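Local coordinates for mannosylglycerate hydrolase MGH1-like glycoside hydrolase domain-containing protein (Thermus thermophilus HB8, PDB 4WVA), which hydrolyses mannosylglycerate, a solute made under osmotic stress, to mannose and glycerate, and probably cleaves glucosylglycerate as well, at residues Y30-D35 against L69-F74; S99-P104 against P159-M164. One frame throughout, in Å; residues are numbered along the deposited sequence.

Contact 1: Y30-D35 against L69-F74; sequences YQWLWD and LPHIVF
Gln31 and Val73 form an antiparallel hydrogen-bonded pair. Val73 N gives to Gln31 O at 2.9 Å, and Gln31 N gives to Val73 O at 3.3 Å. Two residues on, Leu33 N, just past the N-cap residue Trp32, gives to His71 O at 2.9 Å. Its donor lies tilted 31° from the carbonyl plane.

Trp32 and Ile72 form a non-hydrogen-bonded pair with their side chains on one face. Ile72 CG1 sits over the five-membered ring of Trp32 in a CH-pi contact, 3.7 Å from its centroid. Ile72 CD1 runs on to Trp32 CZ2 at 3.3 Å. Phe74 turns its edge to the face of Tyr30, with planes at 88°, and Phe74 CD1 lies over the ring centre. Tyr30 CG is anti to the carbonyl carbon (chi1 -59°), which turns the face of the ring to the edge of Phe74. With an alanine at Tyr30 the Phe74 edge would probably lose the ring face it points into.

Among the aliphatic contacts, Leu33 CG meets Leu69 CD2 at 3.7 Å.

Trp32 to Asp35 probably bind substrate, so the strand pair holds part of the pocket wall. His71 ND1 is hydrogen-bonded to Ser99 OG. Strand 72-74 is the middle of a three-stranded antiparallel sheet, between 31-32 and 97-98. Helix 33-43 starts at the end of strand 31-32, and helix 48-62 packs against Gln31 and Leu69.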
# COMPACT_ATOMS: atom_id res chain seq x y z
N TYR A 30 20.70 21.03 -27.96
CA TYR A 30 19.77 20.11 -28.57
C TYR A 30 18.60 19.98 -27.60
O TYR A 30 18.53 20.73 -26.60
CB TYR A 30 20.39 18.72 -28.81
CG TYR A 30 21.62 18.69 -29.68
CD1 TYR A 30 21.52 18.97 -31.04
CD2 TYR A 30 22.87 18.35 -29.17
CE1 TYR A 30 22.64 18.93 -31.86
CE2 TYR A 30 24.00 18.31 -29.99
CZ TYR A 30 23.86 18.61 -31.34
OH TYR A 30 24.96 18.57 -32.20
N GLN A 31 17.68 19.07 -27.89
CA GLN A 31 16.57 18.77 -26.98
C GLN A 31 16.87 17.54 -26.12
O GLN A 31 17.18 16.46 -26.63
CB GLN A 31 15.27 18.57 -27.75
CG GLN A 31 14.07 18.22 -26.87
CD GLN A 31 12.71 18.32 -27.54
OE1 GLN A 31 11.70 18.66 -26.89
NE2 GLN A 31 12.64 17.97 -28.81
N TRP A 32 16.74 17.71 -24.80
CA TRP A 32 16.92 16.60 -23.85
C TRP A 32 15.56 16.18 -23.26
O TRP A 32 14.67 17.01 -23.08
CB TRP A 32 17.82 17.04 -22.69
CG TRP A 32 19.26 16.65 -22.82
CD1 TRP A 32 19.87 15.62 -22.17
CD2 TRP A 32 20.27 17.26 -23.64
NE1 TRP A 32 21.19 15.56 -22.50
CE2 TRP A 32 21.47 16.55 -23.40
CE3 TRP A 32 20.27 18.32 -24.54
CZ2 TRP A 32 22.65 16.87 -24.04
CZ3 TRP A 32 21.47 18.64 -25.18
CH2 TRP A 32 22.63 17.92 -24.93
N LEU A 33 15.42 14.89 -22.99
CA LEU A 33 14.16 14.28 -22.57
C LEU A 33 13.67 14.80 -21.22
O LEU A 33 12.60 15.44 -21.16
CB LEU A 33 14.33 12.76 -22.53
CG LEU A 33 13.10 11.85 -22.39
CD1 LEU A 33 13.55 10.41 -22.60
CD2 LEU A 33 12.39 12.02 -21.05
N TRP A 34 14.37 14.53 -20.12
CA TRP A 34 13.76 14.96 -18.84
C TRP A 34 13.80 16.48 -18.69
O TRP A 34 12.88 17.05 -18.12
CB TRP A 34 14.20 14.18 -17.57
CG TRP A 34 15.55 14.45 -16.96
CD1 TRP A 34 16.70 14.89 -17.58
CD2 TRP A 34 15.90 14.20 -15.59
NE1 TRP A 34 17.72 14.94 -16.66
CE2 TRP A 34 17.25 14.53 -15.44
CE3 TRP A 34 15.19 13.72 -14.47
CZ2 TRP A 34 17.91 14.42 -14.21
CZ3 TRP A 34 15.84 13.61 -13.25
CH2 TRP A 34 17.19 13.96 -13.13
N ASP A 35 14.78 17.15 -19.32
CA ASP A 35 14.80 18.60 -19.29
C ASP A 35 13.53 19.16 -19.90
O ASP A 35 12.92 20.06 -19.33
CB ASP A 35 16.00 19.17 -20.05
CG ASP A 35 17.33 18.78 -19.45
OD1 ASP A 35 17.64 17.55 -19.42
OD2 ASP A 35 18.08 19.68 -19.03
N LEU A 69 11.94 6.39 -26.30
CA LEU A 69 12.16 7.83 -26.31
C LEU A 69 13.61 8.08 -25.91
O LEU A 69 14.01 7.71 -24.81
CB LEU A 69 11.19 8.53 -25.37
CG LEU A 69 11.07 10.04 -25.54
CD1 LEU A 69 10.44 10.41 -26.87
CD2 LEU A 69 10.23 10.61 -24.41
N PRO A 70 14.41 8.68 -26.79
CA PRO A 70 15.84 8.84 -26.54
C PRO A 70 16.12 10.06 -25.66
O PRO A 70 15.29 10.97 -25.64
CB PRO A 70 16.39 9.09 -27.94
CG PRO A 70 15.30 9.82 -28.61
CD PRO A 70 14.01 9.28 -28.06
N HIS A 71 17.26 10.09 -24.99
CA HIS A 71 17.54 11.23 -24.09
C HIS A 71 17.92 12.50 -24.83
O HIS A 71 17.70 13.58 -24.31
CB HIS A 71 18.54 10.87 -23.00
CG HIS A 71 19.97 11.05 -23.35
ND1 HIS A 71 20.57 10.43 -24.43
CD2 HIS A 71 20.96 11.68 -22.68
CE1 HIS A 71 21.87 10.71 -24.43
NE2 HIS A 71 22.13 11.47 -23.37
N ILE A 72 18.40 12.39 -26.07
CA ILE A 72 18.69 13.57 -26.88
C ILE A 72 18.10 13.43 -28.28
O ILE A 72 18.24 12.38 -28.90
CB ILE A 72 20.22 13.87 -27.02
CG1 ILE A 72 20.91 13.96 -25.66
CG2 ILE A 72 20.43 15.20 -27.75
CD1 ILE A 72 22.43 14.00 -25.75
N VAL A 73 17.44 14.50 -28.74
CA VAL A 73 17.05 14.67 -30.13
C VAL A 73 17.99 15.72 -30.72
O VAL A 73 18.00 16.89 -30.29
CB VAL A 73 15.59 15.14 -30.29
CG1 VAL A 73 15.20 15.18 -31.75
CG2 VAL A 73 14.64 14.21 -29.55
N PHE A 74 18.79 15.29 -31.70
CA PHE A 74 19.84 16.15 -32.27
C PHE A 74 19.30 17.07 -33.38
O PHE A 74 19.74 17.01 -34.55
CB PHE A 74 21.01 15.30 -32.78
CG PHE A 74 21.76 14.55 -31.70
CD1 PHE A 74 22.46 15.23 -30.73
CD2 PHE A 74 21.79 13.15 -31.67
CE1 PHE A 74 23.18 14.56 -29.75
CE2 PHE A 74 22.50 12.48 -30.68
CZ PHE A 74 23.20 13.18 -29.72

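Contact 2: S99-P104 against P159-M164; sequences SGITQP and PWESGM
Glu161 brings a carboxylate, probably charged, into a buried contact and uses it to hold the backbone of the other loop. Thr102 N gives a nearly straight hydrogen bond to Glu161 OE1, 2.9 Å long with 174° at the hydrogen. OE1 receives it on its anti lone pair. The same oxygen forms a salt bridge with Arg146, and OE2 accepts from Val157 N. These partners probably stabilise the negative charge and fix the rotation of the carboxylate.

Glu161 CG is anti to the carbonyl carbon (chi1 -60°), and the chain is extended beyond it, which carries the acid across Ile101 and Thr102. Ile101 CB lies 3.3 Å from Glu161 OE1. Ile101 CD1 goes the other way, to Trp160 CB at 3.5 Å and near the edge of the indole. Thr102 O is buried with no hydrogen-bonding partner; Glu161 CA makes a CA-H...O contact to it.

Farther along, Gln103 CA points its hydrogen at Glu161 O. Pro104 packs on the same turn, with CD 3.2 Å from Glu161 O and CG 3.3 Å from Ser162 O. A water joins the loops, accepting from Gln103 NE2 and donating to Trp160 O at 2.7 Å. Gln103 OE1 is taken by Trp34 N.

Ser162 OG accepts from Met164 N, an ST turn, and gives to Pro159 O. Gln103 and Gly163 probably bind substrate, and Gly163 O bonds a Tris, probably from the crystallisation liquor. The two loops are consistent with lining the substrate pocket of this GH63 (alpha/alpha)6-barrel.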
# COMPACT_ATOMS: atom_id res chain seq x y z
N SER A 99 19.95 10.13 -29.81
CA SER A 99 20.81 9.23 -29.04
C SER A 99 20.17 7.83 -29.05
O SER A 99 19.06 7.64 -29.53
CB SER A 99 20.96 9.71 -27.61
OG SER A 99 19.70 9.67 -26.96
N GLY A 100 20.87 6.87 -28.47
CA GLY A 100 20.42 5.49 -28.45
C GLY A 100 20.21 4.96 -27.04
O GLY A 100 20.20 3.73 -26.83
N ILE A 101 20.03 5.88 -26.10
CA ILE A 101 19.71 5.56 -24.70
C ILE A 101 18.56 6.48 -24.26
O ILE A 101 18.20 7.40 -24.98
CB ILE A 101 20.91 5.75 -23.77
CG1 ILE A 101 21.47 7.18 -23.86
CG2 ILE A 101 22.00 4.71 -24.07
CD1 ILE A 101 22.51 7.53 -22.82
N THR A 102 18.00 6.22 -23.08
CA THR A 102 16.85 6.97 -22.60
C THR A 102 17.19 7.82 -21.36
O THR A 102 18.35 8.07 -21.07
CB THR A 102 15.65 6.01 -22.39
OG1 THR A 102 14.43 6.76 -22.24
CG2 THR A 102 15.85 5.05 -21.24
N GLN A 103 16.15 8.31 -20.67
CA GLN A 103 16.35 9.17 -19.49
C GLN A 103 15.12 9.02 -18.60
O GLN A 103 14.14 8.42 -19.01
CB GLN A 103 16.55 10.64 -19.88
CG GLN A 103 17.95 11.16 -19.60
CD GLN A 103 18.07 12.67 -19.79
OE1 GLN A 103 17.14 13.36 -20.26
NE2 GLN A 103 19.22 13.20 -19.43
N PRO A 104 15.16 9.59 -17.38
CA PRO A 104 14.03 9.31 -16.49
C PRO A 104 12.68 9.79 -17.05
O PRO A 104 12.56 10.94 -17.49
CB PRO A 104 14.40 10.08 -15.21
CG PRO A 104 15.90 10.11 -15.25
CD PRO A 104 16.21 10.35 -16.69
N PRO A 159 25.10 5.30 -17.24
CA PRO A 159 24.86 6.30 -16.19
C PRO A 159 24.12 7.56 -16.70
O PRO A 159 23.38 8.20 -15.94
CB PRO A 159 26.27 6.64 -15.69
CG PRO A 159 27.19 6.17 -16.77
CD PRO A 159 26.53 4.96 -17.34
N TRP A 160 24.29 7.91 -17.98
CA TRP A 160 23.56 9.03 -18.58
C TRP A 160 22.05 8.86 -18.46
O TRP A 160 21.32 9.86 -18.37
CB TRP A 160 23.91 9.23 -20.07
CG TRP A 160 25.21 10.01 -20.30
CD1 TRP A 160 25.72 10.96 -19.49
CD2 TRP A 160 26.08 9.93 -21.44
NE1 TRP A 160 26.88 11.47 -20.04
CE2 TRP A 160 27.13 10.85 -21.23
CE3 TRP A 160 26.09 9.16 -22.61
CZ2 TRP A 160 28.17 11.02 -22.14
CZ3 TRP A 160 27.15 9.32 -23.51
CH2 TRP A 160 28.16 10.25 -23.27
N GLU A 161 21.57 7.61 -18.45
CA GLU A 161 20.13 7.37 -18.40
C GLU A 161 19.48 7.72 -17.06
O GLU A 161 18.26 7.94 -17.00
CB GLU A 161 19.81 5.93 -18.75
CG GLU A 161 20.26 5.53 -20.14
CD GLU A 161 19.78 4.16 -20.53
OE1 GLU A 161 19.16 4.04 -21.60
OE2 GLU A 161 20.00 3.22 -19.74
N SER A 162 20.28 7.79 -16.01
CA SER A 162 19.83 8.29 -14.70
C SER A 162 19.57 9.78 -14.71
O SER A 162 18.91 10.29 -13.81
CB SER A 162 20.85 7.97 -13.62
OG SER A 162 22.02 8.79 -13.75
N GLY A 163 20.12 10.50 -15.70
CA GLY A 163 20.14 11.95 -15.66
C GLY A 163 21.13 12.53 -14.66
O GLY A 163 21.31 13.75 -14.61
N MET A 164 21.81 11.66 -13.91
CA MET A 164 22.69 12.04 -12.82
C MET A 164 24.07 11.45 -13.11
O MET A 164 24.58 10.54 -12.44
CB MET A 164 22.12 11.57 -11.48
CG MET A 164 20.72 12.08 -11.25
SD MET A 164 20.10 11.59 -9.64
CE MET A 164 18.43 12.24 -9.66
O HOH W 1 22.11 12.47 -18.63

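Both segments of contact 1 precede those of contact 2 in the sequence. The contact centres are about 9 Å apart, and lie about 11 Å and 8 Å from the centre of the chain. Residues 99-104 come directly after strand 97-98, which pairs with strand 72-74 of contact 1. The contacts touch where Leu69 O meets Thr102 OG1, probably in a hydrogen bond, and where His71 CB packs on Thr102 O. Helix 33-43, which begins in contact 1, also packs against Thr102, Gln103 and Pro104 of contact 2. Together they bring the probable substrate-binding residues Trp32 to Asp35, Gln103 and Gly163 close together, with Asp165, the likely proton donor, beside Trp160.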